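Local coordinates for possible protein of nuclear scaffold (Encephalitozoon cuniculi, PDB 3KAE) that forms the homodimeric N-terminal tetratricopeptide-repeat domain of a Cdc27-family protein, probably a subunit of the anaphase-promoting complex, at residues Glu177-Tyr180 with Val181-Ile185; Ala214-Arg217 with Tyr218-Gly222. One frame throughout, in Å; residues are numbered along the deposited sequence.

Interaction 1. Residues Glu177-Tyr180 with Val181-Ile185; sequences EEEY and VSDSI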
ATOM      1  N   GLU C 177     -14.500 -12.335 -15.898  1.00 77.25           N
ATOM      2  CA  GLU C 177     -14.914 -10.959 -15.682  1.00 78.47           C
ATOM      3  C   GLU C 177     -15.694 -10.422 -16.882  1.00 71.54           C
ATOM      4  O   GLU C 177     -16.605  -9.616 -16.718  1.00 65.12           O
ATOM      5  CB  GLU C 177     -13.713 -10.059 -15.343  1.00 74.64           C
ATOM      6  CG  GLU C 177     -12.783  -9.728 -16.507  1.00 77.14           C
ATOM      7  CD  GLU C 177     -11.754 -10.811 -16.778  1.00 84.29           C
ATOM      8  OE1 GLU C 177     -11.996 -11.988 -16.438  1.00 93.35           O
ATOM      9  OE2 GLU C 177     -10.696 -10.480 -17.345  1.00 79.96           O
ATOM     10  N   GLU C 178     -15.347 -10.874 -18.083  1.00 86.48           N
ATOM     11  CA  GLU C 178     -16.042 -10.411 -19.283  1.00 95.86           C
ATOM     12  C   GLU C 178     -17.436 -11.024 -19.334  1.00 79.16           C
ATOM     13  O   GLU C 178     -18.378 -10.419 -19.835  1.00 74.62           O
ATOM     14  CB  GLU C 178     -15.231 -10.724 -20.546  1.00 99.95           C
ATOM     15  CG  GLU C 178     -13.753 -10.299 -20.477  1.00 89.88           C
ATOM     16  CD  GLU C 178     -13.551  -8.787 -20.383  1.00101.63           C
ATOM     17  OE1 GLU C 178     -14.533  -8.038 -20.586  1.00 88.74           O
ATOM     18  OE2 GLU C 178     -12.405  -8.347 -20.104  1.00 95.21           O
ATOM     19  N   GLU C 179     -17.559 -12.223 -18.780  1.00 61.27           N
ATOM     20  CA  GLU C 179     -18.859 -12.859 -18.591  1.00 56.70           C
ATOM     21  C   GLU C 179     -19.682 -12.104 -17.547  1.00 63.94           C
ATOM     22  O   GLU C 179     -20.900 -12.013 -17.646  1.00 62.70           O
ATOM     23  CB  GLU C 179     -18.668 -14.312 -18.163  1.00 51.87           C
ATOM     24  CG  GLU C 179     -19.925 -14.974 -17.647  1.00 90.88           C
ATOM     25  CD  GLU C 179     -19.718 -16.441 -17.353  1.00101.06           C
ATOM     26  OE1 GLU C 179     -18.589 -16.930 -17.591  1.00102.80           O
ATOM     27  OE2 GLU C 179     -20.678 -17.095 -16.887  1.00 99.39           O
ATOM     28  N   TYR C 180     -19.007 -11.556 -16.541  1.00 67.47           N
ATOM     29  CA  TYR C 180     -19.694 -10.797 -15.505  1.00 46.00           C
ATOM     30  C   TYR C 180     -20.306  -9.537 -16.096  1.00 59.42           C
ATOM     31  O   TYR C 180     -21.410  -9.121 -15.728  1.00 51.13           O
ATOM     32  CB  TYR C 180     -18.742 -10.436 -14.371  1.00 66.31           C
ATOM     33  CG  TYR C 180     -19.179  -9.246 -13.549  1.00 49.21           C
ATOM     34  CD1 TYR C 180     -18.774  -7.966 -13.888  1.00 48.85           C
ATOM     35  CD2 TYR C 180     -19.989  -9.401 -12.430  1.00 60.57           C
ATOM     36  CE1 TYR C 180     -19.161  -6.864 -13.132  1.00 45.62           C
ATOM     37  CE2 TYR C 180     -20.391  -8.303 -11.674  1.00 42.19           C
ATOM     38  CZ  TYR C 180     -19.969  -7.042 -12.036  1.00 48.42           C
ATOM     39  OH  TYR C 180     -20.352  -5.961 -11.294  1.00 49.53           O
ATOM     40  N   VAL C 181     -19.570  -8.936 -17.019  1.00 46.27           N
ATOM     41  CA  VAL C 181     -20.041  -7.755 -17.704  1.00 59.25           C
ATOM     42  C   VAL C 181     -21.220  -8.090 -18.631  1.00 62.03           C
ATOM     43  O   VAL C 181     -22.202  -7.365 -18.665  1.00 56.07           O
ATOM     44  CB  VAL C 181     -18.922  -7.114 -18.532  1.00 59.32           C
ATOM     45  CG1 VAL C 181     -19.401  -5.816 -19.149  1.00 49.99           C
ATOM     46  CG2 VAL C 181     -17.681  -6.870 -17.668  1.00 59.26           C
ATOM     47  N   SER C 182     -21.102  -9.184 -19.378  1.00 60.37           N
ATOM     48  CA  SER C 182     -22.164  -9.646 -20.258  1.00 60.83           C
ATOM     49  C   SER C 182     -23.458  -9.847 -19.477  1.00 73.75           C
ATOM     50  O   SER C 182     -24.528  -9.377 -19.886  1.00 61.58           O
ATOM     51  CB  SER C 182     -21.763 -10.958 -20.924  1.00 67.08           C
ATOM     52  OG  SER C 182     -20.506 -10.853 -21.563  1.00 88.02           O
ATOM     53  N   ASP C 183     -23.347 -10.557 -18.357  1.00 51.52           N
ATOM     54  CA  ASP C 183     -24.499 -10.855 -17.529  1.00 61.48           C
ATOM     55  C   ASP C 183     -25.159  -9.583 -17.039  1.00 72.65           C
ATOM     56  O   ASP C 183     -26.396  -9.469 -17.040  1.00 75.60           O
ATOM     57  CB  ASP C 183     -24.104 -11.741 -16.354  1.00 63.08           C
ATOM     58  CG  ASP C 183     -23.701 -13.134 -16.790  1.00 77.09           C
ATOM     59  OD1 ASP C 183     -23.733 -13.420 -18.006  1.00 82.21           O
ATOM     60  OD2 ASP C 183     -23.350 -13.949 -15.913  1.00 76.56           O
ATOM     61  N   SER C 184     -24.325  -8.629 -16.643  1.00 58.23           N
ATOM     62  CA  SER C 184     -24.785  -7.347 -16.123  1.00 51.85           C
ATOM     63  C   SER C 184     -25.539  -6.578 -17.199  1.00 53.92           C
ATOM     64  O   SER C 184     -26.603  -6.019 -16.950  1.00 53.20           O
ATOM     65  CB  SER C 184     -23.604  -6.507 -15.595  1.00 46.69           C
ATOM     66  OG  SER C 184     -22.926  -7.166 -14.531  1.00 48.49           O
ATOM     67  N   ILE C 185     -24.989  -6.538 -18.401  1.00 54.50           N
ATOM     68  CA  ILE C 185     -25.657  -5.814 -19.465  1.00 65.09           C
ATOM     69  C   ILE C 185     -27.034  -6.459 -19.676  1.00 79.62           C
ATOM     70  O   ILE C 185     -28.068  -5.783 -19.758  1.00 69.13           O
ATOM     71  CB  ILE C 185     -24.864  -5.852 -20.787  1.00 65.30           C
ATOM     72  CG1 ILE C 185     -23.513  -5.160 -20.647  1.00 61.04           C
ATOM     73  CG2 ILE C 185     -25.669  -5.168 -21.889  1.00 65.45           C
ATOM     74  CD1 ILE C 185     -22.611  -5.348 -21.849  1.00 64.92           C
TER
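Tyr180 lays one face of its ring under the hydroxyl of Ser184, whose OG sits 3.8 Å above the ring plane and over its centre. The two residues are one turn apart on helix 176-190, part of the helical array of a tetratricopeptide-repeat domain, and they illustrate how an i/i+4 pair can combine backbone and side-chain bonding. With its hydroxyl turned back beside its own backbone N (chi1 -61°), Ser184 OG donates to Tyr180 O at 2.7 Å. Ser184 N donates to Tyr180 O at 3.1 Å from the opposite face of the carbonyl plane, and the acceptor is thus gripped from two sides. Ser182 repeats the arrangement on Glu178: Ser182 OG approaches Glu178 O at 2.8 Å and the amide N at 3.0 Å, again on opposite faces. A serine hydroxyl folded back in this way uses its proton within the helix.

The acidic pair Glu179 and Asp183 meets obliquely, with carboxylate planes 75° apart and Glu179 OE2 lying 4.2 Å from Asp183 OD2. Lys198 forms a salt bridge with each of these oxygens and probably offsets the likeness of charge, while Tyr199 adds a hydrogen bond to Asp183. On the buried side, Tyr180 packs on Ile206, Tyr209 and Asn213 of helix 206-220, bonds through OH to Glu151, and meets Phe23 of the second subunit edge-to-face, so this helix takes part in the dimer contact.

Val181 points CG1 anti to its backbone N (chi1 -175°). This leaves CG2 beside that N and over the preceding turn, where Val181 CG2 comes within 3.1 Å of Glu177 O, the oxygen that also accepts the Val181 amide.

Interaction 2. Residues Ala214-Arg217 with Tyr218-Gly222; sequences AARR and YFNLG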
ATOM      1  N   ALA C 214     -27.694  -5.415  -9.011  1.00 68.57           N
ATOM      2  CA  ALA C 214     -29.094  -5.810  -9.209  1.00 62.21           C
ATOM      3  C   ALA C 214     -30.015  -4.977  -8.328  1.00 69.25           C
ATOM      4  O   ALA C 214     -30.990  -4.401  -8.812  1.00 65.97           O
ATOM      5  CB  ALA C 214     -29.307  -7.324  -8.929  1.00 52.12           C
ATOM      6  N   ALA C 215     -29.695  -4.917  -7.038  1.00 68.68           N
ATOM      7  CA  ALA C 215     -30.497  -4.186  -6.067  1.00 66.67           C
ATOM      8  C   ALA C 215     -30.671  -2.726  -6.485  1.00 66.70           C
ATOM      9  O   ALA C 215     -31.723  -2.127  -6.270  1.00 66.74           O
ATOM     10  CB  ALA C 215     -29.865  -4.285  -4.694  1.00 59.92           C
ATOM     11  N   ARG C 216     -29.637  -2.175  -7.105  1.00 68.39           N
ATOM     12  CA  ARG C 216     -29.614  -0.776  -7.497  1.00 69.49           C
ATOM     13  C   ARG C 216     -30.539  -0.575  -8.684  1.00 72.06           C
ATOM     14  O   ARG C 216     -31.331   0.366  -8.729  1.00 66.58           O
ATOM     15  CB  ARG C 216     -28.180  -0.365  -7.866  1.00 78.14           C
ATOM     16  CG  ARG C 216     -28.028   1.054  -8.367  1.00 80.23           C
ATOM     17  CD  ARG C 216     -26.641   1.237  -8.938  1.00100.71           C
ATOM     18  NE  ARG C 216     -26.440   0.394 -10.111  1.00112.51           N
ATOM     19  CZ  ARG C 216     -25.251  -0.018 -10.541  1.00111.85           C
ATOM     20  NH1 ARG C 216     -24.151   0.329  -9.880  1.00117.55           N
ATOM     21  NH2 ARG C 216     -25.163  -0.778 -11.627  1.00 81.97           N
ATOM     22  N   ARG C 217     -30.421  -1.461  -9.662  1.00 67.82           N
ATOM     23  CA  ARG C 217     -31.297  -1.416 -10.821  1.00 62.55           C
ATOM     24  C   ARG C 217     -32.765  -1.513 -10.407  1.00 80.32           C
ATOM     25  O   ARG C 217     -33.620  -0.769 -10.904  1.00 79.50           O
ATOM     26  CB  ARG C 217     -30.974  -2.561 -11.777  1.00 77.46           C
ATOM     27  CG  ARG C 217     -31.886  -2.611 -12.988  1.00 70.34           C
ATOM     28  CD  ARG C 217     -31.809  -1.310 -13.776  1.00 75.94           C
ATOM     29  NE  ARG C 217     -32.523  -1.419 -15.051  1.00 94.19           N
ATOM     30  CZ  ARG C 217     -33.012  -0.386 -15.734  1.00 92.41           C
ATOM     31  NH1 ARG C 217     -32.874   0.850 -15.271  1.00101.12           N
ATOM     32  NH2 ARG C 217     -33.631  -0.593 -16.888  1.00 72.21           N
ATOM     33  N   TYR C 218     -33.056  -2.445  -9.507  1.00 72.50           N
ATOM     34  CA  TYR C 218     -34.407  -2.596  -9.001  1.00 82.78           C
ATOM     35  C   TYR C 218     -34.928  -1.299  -8.404  1.00 86.24           C
ATOM     36  O   TYR C 218     -36.072  -0.923  -8.632  1.00 79.30           O
ATOM     37  CB  TYR C 218     -34.478  -3.709  -7.959  1.00 83.89           C
ATOM     38  CG  TYR C 218     -34.475  -5.093  -8.551  1.00 73.96           C
ATOM     39  CD1 TYR C 218     -35.382  -5.442  -9.541  1.00 82.90           C
ATOM     40  CD2 TYR C 218     -33.575  -6.055  -8.117  1.00 81.22           C
ATOM     41  CE1 TYR C 218     -35.391  -6.711 -10.093  1.00 81.21           C
ATOM     42  CE2 TYR C 218     -33.569  -7.328  -8.659  1.00 73.51           C
ATOM     43  CZ  TYR C 218     -34.490  -7.656  -9.646  1.00 82.90           C
ATOM     44  OH  TYR C 218     -34.508  -8.923 -10.201  1.00 62.74           O
ATOM     45  N   PHE C 219     -34.098  -0.618  -7.624  1.00 88.89           N
ATOM     46  CA  PHE C 219     -34.550   0.620  -7.010  1.00 96.61           C
ATOM     47  C   PHE C 219     -34.907   1.658  -8.076  1.00107.36           C
ATOM     48  O   PHE C 219     -35.995   2.235  -8.050  1.00104.73           O
ATOM     49  CB  PHE C 219     -33.515   1.172  -6.040  1.00 68.77           C
ATOM     50  CG  PHE C 219     -33.965   2.411  -5.335  1.00 75.41           C
ATOM     51  CD1 PHE C 219     -34.684   2.323  -4.146  1.00 73.83           C
ATOM     52  CD2 PHE C 219     -33.695   3.666  -5.871  1.00 71.39           C
ATOM     53  CE1 PHE C 219     -35.110   3.468  -3.489  1.00 84.89           C
ATOM     54  CE2 PHE C 219     -34.115   4.816  -5.221  1.00 85.07           C
ATOM     55  CZ  PHE C 219     -34.826   4.718  -4.026  1.00 88.94           C
ATOM     56  N   ASN C 220     -33.985   1.876  -9.012  1.00101.94           N
ATOM     57  CA  ASN C 220     -34.200   2.800 -10.120  1.00106.14           C
ATOM     58  C   ASN C 220     -35.479   2.497 -10.915  1.00114.33           C
ATOM     59  O   ASN C 220     -36.013   3.364 -11.608  1.00107.78           O
ATOM     60  CB  ASN C 220     -32.992   2.805 -11.063  1.00104.52           C
ATOM     61  CG  ASN C 220     -31.684   3.122 -10.351  1.00111.78           C
ATOM     62  OD1 ASN C 220     -31.665   3.496  -9.176  1.00114.92           O
ATOM     63  ND2 ASN C 220     -30.581   2.973 -11.069  1.00109.79           N
ATOM     64  N   LEU C 221     -35.970   1.266 -10.823  1.00109.25           N
ATOM     65  CA  LEU C 221     -37.195   0.896 -11.528  1.00113.20           C
ATOM     66  C   LEU C 221     -38.429   0.985 -10.633  1.00112.70           C
ATOM     67  O   LEU C 221     -39.537   0.697 -11.070  1.00 94.67           O
ATOM     68  CB  LEU C 221     -37.092  -0.511 -12.123  1.00113.79           C
ATOM     69  CG  LEU C 221     -35.996  -0.753 -13.160  1.00101.00           C
ATOM     70  CD1 LEU C 221     -36.229  -2.076 -13.875  1.00 64.86           C
ATOM     71  CD2 LEU C 221     -35.927   0.396 -14.152  1.00 98.58           C
ATOM     72  N   GLY C 222     -38.234   1.375  -9.380  1.00113.49           N
ATOM     73  CA  GLY C 222     -39.346   1.502  -8.454  1.00116.23           C
ATOM     74  C   GLY C 222     -39.715   0.203  -7.760  1.00121.40           C
ATOM     75  O   GLY C 222     -40.516   0.201  -6.826  1.00123.39           O
TER
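Leu221 presses CD2 against one face of the Arg217 guanidinium, 3.2 Å above its plane and offset toward the rim. The two side chains run across each other rather than alongside, and the nearest approach is Leu221 CD2 to Arg217 NH1 at 3.3 Å. Arg217 starts out extended, then bends at chi2 (59°), which swings its flat end down the helix to the leucine one turn on; there NE donates to His188 O, fixing the group against helix 176-190.

Tyr218 is turned differently. Its CG lies beside the backbone N (chi1 -77°), and the ring leans back over the preceding turn, bringing Tyr218 CD2 to 3.1 Å from Ala214 O and CE2 to 4.3 Å from Ala214 CB. Beyond the segment it meets Phe187 edge-to-face. In the third i/i+4 pair, Asn220 ND2 lies 4.2 Å from Arg216 CG, touching the aliphatic stem rather than the guanidinium.

Backbone bonds carry the helix to its end: Asn220 N still bonds to Arg216 O, whereas the bond from Leu221 N to Arg217 O is weak. Gly222 then takes a positive phi, and Gly222 N bonds to Phe219 O at 2.7 Å. The result is a Schellman motif, which ends helix 206-220 and lets the chain turn into helix 224-237, giving an antiparallel helix pair of the kind found throughout tetratricopeptide-repeat folds.

How the interactions relate
Interaction 1 comes first along the chain, on helix 176-190, and interaction 2 follows on helix 206-220, with helix 193-200 between them. Their centres lie 18 Å apart and their nearest atoms about 7 Å, so they do not touch. The two helices nonetheless pack on each other, and Phe187, farther along helix 176-190, provides a link by meeting Ala214, Arg217 and Tyr218. The difference lies in their surroundings. Interaction 1 is mostly buried and belongs to the dimer-facing part, whereas interaction 2 marks a helix end that no other protein chain of the assembly touches. Both lie in one all-helical domain, consistent with a tetratricopeptide-repeat array.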